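Local atomic coordinates of alkaline phosphatase (Thermus thermophilus, PDB entry 7KWD), a protein that probably hydrolyses phosphate monoesters as a homodimeric alkaline phosphatase that relies on two zinc ions and one magnesium ion per subunit. Residues F44-F49 / L291-V296; G105-N110 / V455-V460; V314-A319 / S436-L441. One frame throughout, in Å; residues are numbered along the deposited sequence.

Contact 1 of 3, residues F44-F49 / L291-V296. With MG (magnesium ion), chain D; ZN (zinc ion), chain E.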
loop_
_atom_site.group_PDB
_atom_site.type_symbol
_atom_site.label_atom_id
_atom_site.label_comp_id
_atom_site.label_asym_id
_atom_site.label_seq_id
_atom_site.Cartn_x
_atom_site.Cartn_y
_atom_site.Cartn_z
ATOM N N PHE A 44 -13.906 4.808 -13.775
ATOM C CA PHE A 44 -12.751 5.707 -13.704
ATOM C C PHE A 44 -11.601 4.857 -13.171
ATOM O O PHE A 44 -11.563 4.519 -11.981
ATOM C CB PHE A 44 -13.065 6.914 -12.822
ATOM C CG PHE A 44 -12.025 8.001 -12.874
ATOM C CD1 PHE A 44 -10.916 7.926 -13.667
ATOM C CD2 PHE A 44 -12.164 9.121 -12.024
ATOM C CE1 PHE A 44 -9.945 8.899 -13.669
ATOM C CE2 PHE A 44 -11.198 10.142 -12.049
ATOM C CZ PHE A 44 -10.088 10.025 -12.877
ATOM N N VAL A 45 -10.687 4.481 -14.065
ATOM C CA VAL A 45 -9.531 3.665 -13.690
ATOM C C VAL A 45 -8.354 4.583 -13.385
ATOM O O VAL A 45 -7.961 5.396 -14.224
ATOM C CB VAL A 45 -9.154 2.682 -14.799
ATOM C CG1 VAL A 45 -7.919 1.873 -14.376
ATOM C CG2 VAL A 45 -10.332 1.799 -15.138
ATOM N N TYR A 46 -7.793 4.435 -12.181
ATOM C CA TYR A 46 -6.507 5.011 -11.810
ATOM C C TYR A 46 -5.449 3.936 -12.071
ATOM O O TYR A 46 -5.248 3.034 -11.270
ATOM C CB TYR A 46 -6.523 5.418 -10.340
ATOM C CG TYR A 46 -7.197 6.729 -9.966
ATOM C CD1 TYR A 46 -8.546 6.955 -10.222
ATOM C CD2 TYR A 46 -6.503 7.706 -9.257
ATOM C CE1 TYR A 46 -9.155 8.125 -9.824
ATOM C CE2 TYR A 46 -7.112 8.877 -8.840
ATOM C CZ TYR A 46 -8.431 9.083 -9.129
ATOM O OH TYR A 46 -9.037 10.255 -8.744
ATOM N N ASP A 47 -4.763 4.014 -13.209
ATOM C CA ASP A 47 -3.831 2.966 -13.581
ATOM C C ASP A 47 -2.556 3.062 -12.747
ATOM O O ASP A 47 -1.929 4.114 -12.694
ATOM C CB ASP A 47 -3.496 3.053 -15.068
ATOM C CG ASP A 47 -2.978 1.759 -15.593
ATOM O OD1 ASP A 47 -1.981 1.290 -15.001
ATOM O OD2 ASP A 47 -3.582 1.195 -16.550
ATOM N N GLY A 48 -2.178 1.967 -12.107
ATOM C CA GLY A 48 -0.939 1.915 -11.341
ATOM C C GLY A 48 -0.948 2.634 -10.008
ATOM O O GLY A 48 0.115 2.813 -9.388
ATOM N N PHE A 49 -2.135 2.971 -9.500
ATOM C CA PHE A 49 -2.297 3.850 -8.350
ATOM C C PHE A 49 -2.226 3.062 -7.054
ATOM O O PHE A 49 -3.055 2.190 -6.795
ATOM C CB PHE A 49 -3.636 4.575 -8.478
ATOM C CG PHE A 49 -3.966 5.541 -7.374
ATOM C CD1 PHE A 49 -3.266 6.726 -7.229
ATOM C CD2 PHE A 49 -5.055 5.286 -6.508
ATOM C CE1 PHE A 49 -3.607 7.647 -6.245
ATOM C CE2 PHE A 49 -5.391 6.195 -5.521
ATOM C CZ PHE A 49 -4.686 7.385 -5.399
ATOM N N LEU A 291 -3.471 14.547 -9.268
ATOM C CA LEU A 291 -4.215 15.793 -9.102
ATOM C C LEU A 291 -5.067 16.071 -10.341
ATOM O O LEU A 291 -6.198 16.542 -10.233
ATOM C CB LEU A 291 -3.273 16.979 -8.834
ATOM C CG LEU A 291 -2.479 16.885 -7.540
ATOM C CD1 LEU A 291 -1.705 18.151 -7.268
ATOM C CD2 LEU A 291 -3.379 16.633 -6.325
ATOM N N ALA A 292 -4.571 15.714 -11.516
ATOM C CA ALA A 292 -5.415 15.838 -12.700
ATOM C C ALA A 292 -6.631 14.907 -12.627
ATOM O O ALA A 292 -7.734 15.270 -13.051
ATOM C CB ALA A 292 -4.606 15.508 -13.957
ATOM N N ALA A 293 -6.422 13.676 -12.163
ATOM C CA ALA A 293 -7.547 12.772 -11.944
ATOM C C ALA A 293 -8.540 13.362 -10.945
ATOM O O ALA A 293 -9.760 13.207 -11.103
ATOM C CB ALA A 293 -7.044 11.426 -11.427
ATOM N N ASP A 294 -8.032 14.058 -9.918
ATOM C CA ASP A 294 -8.920 14.598 -8.898
ATOM C C ASP A 294 -9.850 15.637 -9.492
ATOM O O ASP A 294 -11.038 15.692 -9.149
ATOM C CB ASP A 294 -8.094 15.173 -7.740
ATOM C CG ASP A 294 -8.795 15.048 -6.404
ATOM O OD1 ASP A 294 -8.997 13.902 -5.935
ATOM O OD2 ASP A 294 -9.141 16.087 -5.826
ATOM N N GLU A 295 -9.349 16.447 -10.415
ATOM C CA GLU A 295 -10.237 17.404 -11.075
ATOM C C GLU A 295 -11.324 16.682 -11.845
ATOM O O GLU A 295 -12.467 17.154 -11.935
ATOM C CB GLU A 295 -9.457 18.307 -12.028
ATOM C CG GLU A 295 -8.562 19.307 -11.326
ATOM C CD GLU A 295 -7.808 20.205 -12.320
ATOM O OE1 GLU A 295 -6.561 20.305 -12.198
ATOM O OE2 GLU A 295 -8.462 20.792 -13.226
ATOM N N VAL A 296 -10.973 15.542 -12.446
ATOM C CA VAL A 296 -11.956 14.757 -13.196
ATOM C C VAL A 296 -13.007 14.194 -12.256
ATOM O O VAL A 296 -14.208 14.205 -12.560
ATOM C CB VAL A 296 -11.262 13.637 -13.994
ATOM C CG1 VAL A 296 -12.300 12.681 -14.613
ATOM C CG2 VAL A 296 -10.362 14.243 -15.096
HETATM MG MG MG D . -3.677 1.631 -18.654
HETATM ZN ZN ZN E . -2.206 -0.867 -15.375
HETATM O O HOH W 1 -7.532 11.915 -7.227
HETATM O O HOH W 2 -4.162 1.922 -20.700
HETATM O O HOH W 3 -2.498 0.215 -19.306
HETATM O O HOH W 4 -1.758 2.905 -18.329
#
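Strand 44-46 and helix segment 291-296 run nearly antiparallel, their axes 166° apart in direction and 10.6 Å apart at closest approach, Y46 and A293 being nearest neighbours along the backbones. The small methyl of A293 lets two rings close on it. F44, its CG anti to the backbone N (chi1 -170°), brings CZ to 3.7 Å from A293 CB, and the edge of the same ring meets the backbone of the helix, with CE2 3.5 Å from A293 O. V296 CG1 comes obliquely to the same ring, 3.8 Å from F44 CE2. Y46 reaches in with the end of its ring, OH lying 3.5 Å from A293 CB, and its CE1 side rests on one face of F44. The phenol then donates to a water, 2.7 Å from Y46 OH, which passes a bond on to D294 OD1; that carboxylate is also gripped by R67 and the backbone of A70 and L71. Just past the strand, D47 holds magnesium through OD2 and zinc through OD1. The contact therefore seats the strand leading into the metal site on a buried apolar surface, while the Y46 hydroxyl, a polar group at this surface, finds a partner in the water.

Contact 2 of 3, residues G105-N110 / V455-V460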
loop_
_atom_site.group_PDB
_atom_site.type_symbol
_atom_site.label_atom_id
_atom_site.label_comp_id
_atom_site.label_asym_id
_atom_site.label_seq_id
_atom_site.Cartn_x
_atom_site.Cartn_y
_atom_site.Cartn_z
ATOM N N GLY A 105 -14.486 -10.629 -16.378
ATOM C CA GLY A 105 -14.857 -11.354 -15.177
ATOM C C GLY A 105 -14.064 -12.612 -14.911
ATOM O O GLY A 105 -14.479 -13.425 -14.079
ATOM N N VAL A 106 -12.944 -12.804 -15.589
ATOM C CA VAL A 106 -12.151 -14.012 -15.452
ATOM C C VAL A 106 -10.680 -13.617 -15.467
ATOM O O VAL A 106 -10.299 -12.580 -16.023
ATOM C CB VAL A 106 -12.428 -15.061 -16.566
ATOM C CG1 VAL A 106 -13.841 -15.513 -16.561
ATOM C CG2 VAL A 106 -12.069 -14.517 -17.920
ATOM N N LYS A 107 -9.862 -14.447 -14.842
ATOM C CA LYS A 107 -8.422 -14.245 -14.840
ATOM C C LYS A 107 -7.874 -14.702 -16.174
ATOM O O LYS A 107 -8.291 -15.743 -16.703
ATOM C CB LYS A 107 -7.753 -15.037 -13.728
ATOM C CG LYS A 107 -8.358 -14.815 -12.352
ATOM C CD LYS A 107 -7.750 -13.584 -11.711
ATOM C CE LYS A 107 -7.961 -13.523 -10.207
ATOM N NZ LYS A 107 -7.619 -12.157 -9.664
ATOM N N THR A 108 -6.960 -13.912 -16.728
ATOM C CA THR A 108 -6.248 -14.253 -17.955
ATOM C C THR A 108 -4.752 -14.173 -17.693
ATOM O O THR A 108 -4.292 -13.747 -16.631
ATOM C CB THR A 108 -6.632 -13.329 -19.119
ATOM O OG1 THR A 108 -6.268 -11.976 -18.800
ATOM C CG2 THR A 108 -8.121 -13.393 -19.336
ATOM N N VAL A 109 -4.010 -14.668 -18.656
ATOM C CA VAL A 109 -2.562 -14.556 -18.659
ATOM C C VAL A 109 -2.196 -13.143 -19.082
ATOM O O VAL A 109 -2.863 -12.547 -19.942
ATOM C CB VAL A 109 -1.980 -15.609 -19.603
ATOM C CG1 VAL A 109 -0.550 -15.273 -19.900
ATOM C CG2 VAL A 109 -2.155 -17.014 -18.972
ATOM N N ASN A 110 -1.138 -12.594 -18.476
ATOM C CA ASN A 110 -0.690 -11.248 -18.823
ATOM C C ASN A 110 -0.423 -11.163 -20.317
ATOM O O ASN A 110 0.284 -12.016 -20.871
ATOM C CB ASN A 110 0.591 -10.886 -18.046
ATOM C CG ASN A 110 0.363 -10.783 -16.523
ATOM O OD1 ASN A 110 -0.778 -10.814 -16.049
ATOM N ND2 ASN A 110 1.463 -10.661 -15.756
ATOM N N VAL A 455 -12.293 -7.896 -2.242
ATOM C CA VAL A 455 -12.890 -8.705 -3.292
ATOM C C VAL A 455 -11.836 -8.980 -4.338
ATOM O O VAL A 455 -10.755 -8.399 -4.326
ATOM C CB VAL A 455 -14.117 -8.042 -3.942
ATOM C CG1 VAL A 455 -15.173 -7.725 -2.905
ATOM C CG2 VAL A 455 -13.718 -6.826 -4.748
ATOM N N ASP A 456 -12.174 -9.847 -5.268
ATOM C CA ASP A 456 -11.271 -10.130 -6.377
ATOM C C ASP A 456 -11.505 -9.118 -7.479
ATOM O O ASP A 456 -12.609 -8.600 -7.635
ATOM C CB ASP A 456 -11.473 -11.548 -6.897
ATOM C CG ASP A 456 -10.389 -11.962 -7.859
ATOM O OD1 ASP A 456 -9.223 -12.076 -7.415
ATOM O OD2 ASP A 456 -10.710 -12.145 -9.051
ATOM N N ASN A 457 -10.452 -8.828 -8.260
ATOM C CA ASN A 457 -10.663 -7.833 -9.307
ATOM C C ASN A 457 -11.752 -8.283 -10.282
ATOM O O ASN A 457 -12.460 -7.438 -10.854
ATOM C CB ASN A 457 -9.337 -7.475 -9.992
ATOM C CG ASN A 457 -8.584 -8.657 -10.613
ATOM O OD1 ASN A 457 -8.988 -9.824 -10.555
ATOM N ND2 ASN A 457 -7.457 -8.331 -11.220
ATOM N N THR A 458 -11.969 -9.595 -10.420
ATOM C CA THR A 458 -13.031 -10.041 -11.316
ATOM C C THR A 458 -14.403 -9.611 -10.824
ATOM O O THR A 458 -15.370 -9.641 -11.583
ATOM C CB THR A 458 -13.054 -11.562 -11.475
ATOM O OG1 THR A 458 -13.067 -12.204 -10.187
ATOM C CG2 THR A 458 -11.822 -12.007 -12.263
ATOM N N HIS A 459 -14.518 -9.223 -9.565
ATOM C CA HIS A 459 -15.829 -8.816 -9.082
ATOM C C HIS A 459 -16.274 -7.501 -9.697
ATOM O O HIS A 459 -17.480 -7.205 -9.730
ATOM C CB HIS A 459 -15.837 -8.701 -7.577
ATOM C CG HIS A 459 -17.212 -8.645 -7.013
ATOM N ND1 HIS A 459 -18.136 -9.643 -7.231
ATOM C CD2 HIS A 459 -17.847 -7.683 -6.309
ATOM C CE1 HIS A 459 -19.273 -9.311 -6.648
ATOM N NE2 HIS A 459 -19.120 -8.133 -6.074
ATOM N N VAL A 460 -15.327 -6.699 -10.200
ATOM C CA VAL A 460 -15.737 -5.477 -10.860
ATOM C C VAL A 460 -16.629 -5.803 -12.053
ATOM O O VAL A 460 -17.625 -5.105 -12.315
ATOM C CB VAL A 460 -14.514 -4.638 -11.252
ATOM C CG1 VAL A 460 -14.983 -3.570 -12.184
ATOM C CG2 VAL A 460 -13.861 -4.102 -9.982
#
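K107 meets a helix-capping Asx turn, in which D456 precedes helix 459-468 and accepts from the T458 N-H within a type I beta turn running from D456 to H459. From K107 CB the chain sets off beside the backbone N (chi1 -52°) and bends at chi2 (-85°), after which it is extended to its end. CD passes 4.4 Å from T458 CG2, and CE lies 3.3 Å from D456 OD2. At the tip, NZ makes a salt bridge to D456, 2.8 Å from OD1 on its syn lone pair, with a weak second bond to OD2. NZ also donates to N457 OD1 at 2.8 Å, from above the amide carbonyl plane, and to Y86 O, while the Y86 ring receives it in a cation-pi contact. T458 packs on the backbone just after helix 95-104: its CB is 3.5 Å from G105 O and its CG2 3.6 Å from V106 N. Farther along the loop, N110 ND2 hydrogen-bonds to S331 O of the second subunit. With an alanine here in place of D456, the ammonium would probably lose its countercharge, and the T458 amide and hydroxyl the acceptor they share. That shared acceptor is D456 OD2, which takes T458 OG1 at 2.6 Å on its anti lone pair and T458 N from above the carboxylate plane.

Contact 3 of 3, residues V314-A319 / S436-L441. With ZN (zinc ion), chain E.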
loop_
_atom_site.group_PDB
_atom_site.type_symbol
_atom_site.label_atom_id
_atom_site.label_comp_id
_atom_site.label_asym_id
_atom_site.label_seq_id
_atom_site.Cartn_x
_atom_site.Cartn_y
_atom_site.Cartn_z
ATOM N N VAL A 314 -14.868 3.955 -9.216
ATOM C CA VAL A 314 -13.493 4.456 -9.228
ATOM C C VAL A 314 -12.596 3.341 -8.705
ATOM O O VAL A 314 -12.790 2.849 -7.586
ATOM C CB VAL A 314 -13.340 5.734 -8.395
ATOM C CG1 VAL A 314 -11.956 6.331 -8.562
ATOM C CG2 VAL A 314 -14.381 6.729 -8.817
ATOM N N VAL A 315 -11.620 2.936 -9.509
ATOM C CA VAL A 315 -10.855 1.740 -9.199
ATOM C C VAL A 315 -9.434 1.900 -9.711
ATOM O O VAL A 315 -9.197 2.463 -10.792
ATOM C CB VAL A 315 -11.512 0.491 -9.818
ATOM C CG1 VAL A 315 -11.424 0.546 -11.326
ATOM C CG2 VAL A 315 -10.890 -0.796 -9.248
ATOM N N SER A 316 -8.490 1.385 -8.939
ATOM C CA SER A 316 -7.134 1.201 -9.436
ATOM C C SER A 316 -7.004 -0.205 -10.005
ATOM O O SER A 316 -7.573 -1.159 -9.450
ATOM C CB SER A 316 -6.113 1.403 -8.316
ATOM O OG SER A 316 -4.830 0.996 -8.782
ATOM N N ASP A 317 -6.246 -0.353 -11.111
ATOM C CA ASP A 317 -6.091 -1.696 -11.679
ATOM C C ASP A 317 -4.956 -2.503 -11.063
ATOM O O ASP A 317 -4.959 -3.729 -11.179
ATOM C CB ASP A 317 -5.925 -1.636 -13.206
ATOM C CG ASP A 317 -4.643 -1.018 -13.647
ATOM O OD1 ASP A 317 -4.019 -0.217 -12.912
ATOM O OD2 ASP A 317 -4.251 -1.327 -14.792
ATOM N N HIS A 318 -4.000 -1.845 -10.417
ATOM C CA HIS A 318 -2.934 -2.468 -9.639
ATOM C C HIS A 318 -2.049 -1.329 -9.135
ATOM O O HIS A 318 -2.102 -0.202 -9.650
ATOM C CB HIS A 318 -2.065 -3.427 -10.460
ATOM C CG HIS A 318 -1.549 -2.778 -11.690
ATOM N ND1 HIS A 318 -0.469 -1.918 -11.675
ATOM C CD2 HIS A 318 -2.034 -2.753 -12.943
ATOM C CE1 HIS A 318 -0.288 -1.427 -12.879
ATOM N NE2 HIS A 318 -1.213 -1.935 -13.666
ATOM N N ALA A 319 -1.207 -1.652 -8.168
ATOM C CA ALA A 319 -0.204 -0.734 -7.685
ATOM C C ALA A 319 1.058 -0.831 -8.538
ATOM O O ALA A 319 1.355 -1.873 -9.132
ATOM C CB ALA A 319 0.135 -1.035 -6.223
ATOM N N SER A 436 0.208 -5.578 -4.261
ATOM C CA SER A 436 -0.684 -5.028 -3.248
ATOM C C SER A 436 -2.145 -4.994 -3.716
ATOM O O SER A 436 -2.434 -4.575 -4.850
ATOM C CB SER A 436 -0.225 -3.594 -2.925
ATOM O OG SER A 436 -1.246 -2.900 -2.220
ATOM N N PRO A 437 -3.095 -5.283 -2.848
ATOM C CA PRO A 437 -4.489 -4.935 -3.171
ATOM C C PRO A 437 -4.662 -3.420 -3.221
ATOM O O PRO A 437 -3.933 -2.670 -2.567
ATOM C CB PRO A 437 -5.295 -5.567 -2.035
ATOM C CG PRO A 437 -4.314 -5.808 -0.937
ATOM C CD PRO A 437 -2.977 -6.007 -1.577
ATOM N N VAL A 438 -5.608 -2.961 -4.042
ATOM C CA VAL A 438 -5.742 -1.539 -4.330
ATOM C C VAL A 438 -7.210 -1.113 -4.271
ATOM O O VAL A 438 -8.119 -1.915 -4.058
ATOM C CB VAL A 438 -5.130 -1.177 -5.701
ATOM C CG1 VAL A 438 -3.619 -1.341 -5.621
ATOM C CG2 VAL A 438 -5.736 -2.067 -6.775
ATOM N N MET A 439 -7.399 0.188 -4.467
ATOM C CA MET A 439 -8.666 0.864 -4.218
ATOM C C MET A 439 -9.790 0.418 -5.140
ATOM O O MET A 439 -9.627 0.309 -6.350
ATOM C CB MET A 439 -8.455 2.358 -4.402
ATOM C CG MET A 439 -9.704 3.202 -4.376
ATOM S SD MET A 439 -9.295 4.932 -4.668
ATOM C CE MET A 439 -9.040 4.989 -6.383
ATOM N N LEU A 440 -10.978 0.232 -4.546
ATOM C CA LEU A 440 -12.238 0.116 -5.278
ATOM C C LEU A 440 -13.279 0.957 -4.553
ATOM O O LEU A 440 -13.497 0.765 -3.351
ATOM C CB LEU A 440 -12.720 -1.328 -5.353
ATOM C CG LEU A 440 -14.160 -1.606 -5.793
ATOM C CD1 LEU A 440 -14.469 -1.178 -7.246
ATOM C CD2 LEU A 440 -14.391 -3.082 -5.669
ATOM N N LEU A 441 -13.933 1.847 -5.291
ATOM C CA LEU A 441 -14.836 2.832 -4.699
ATOM C C LEU A 441 -16.082 2.995 -5.552
ATOM O O LEU A 441 -15.987 3.101 -6.776
ATOM C CB LEU A 441 -14.134 4.188 -4.559
ATOM C CG LEU A 441 -14.915 5.496 -4.388
ATOM C CD1 LEU A 441 -15.451 5.591 -2.993
ATOM C CD2 LEU A 441 -13.974 6.661 -4.641
HETATM ZN ZN ZN E . -2.206 -0.867 -15.375
HETATM O O HOH W 5 -1.440 -4.561 -7.279
#
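V314 and L441 form an antiparallel hydrogen-bonded pair at the tight end of this contact, which joins strands 310-325 and 438-443; V314 N lies 2.8 Å from L441 O in a nearly straight bond (172°). The return bond from L441 N to V314 O is more bent, and S316 N gives the next, to M439 O. On the V314 side of the sheet, V314 and L441 lie side by side, and a bend at chi3 (77°) brings M439 CE to 3.9 Å from V314 CG1. On the other side V315 CG2 presses to 3.3 Å from M439 O and meets L440 CD1. Past S316 the strands part. V438 fills the widening gap, CG2 against S316 O and CG1 3.5 Å from A319 N. At the loose end, A319 CB and S436 CB are 4.2 Å apart, and a water bridges A319 N and S436 O. Between these ends D317 and H318 turn away to bind zinc through OD2 and NE2, completed by D47 and S95, while D317 OD1 accepts from G48 N. H318 ND1 donates to A319 O, 3.1 Å away, which, together with the zinc bond, probably limits rotation of the imidazole; the paired strands thus carry two zinc ligands of the alkaline phosphatase site.

From the N terminus, strand 40-46 comes first, and 241 residues separate its segment 44-49 from 291-296, where contact 1 closes a loop. Before that closure the chain has passed 105-110, the start of contact 2, so contacts 1 and 2 cross. Contact 3 opens at 314-319, soon after contact 1 is complete, and closes at 436-441; it is nested within the long loop that contact 2 shuts at 455-460. Contacts 1 and 3 meet directly, since strands 40-46 and 310-325 are neighbours, and D47, just past the first, and D317 and H318, within the second, bind the same zinc. L440 packs on V455 and V460, joining strand 438-443 to strand 454-456 and the start of helix 459-468.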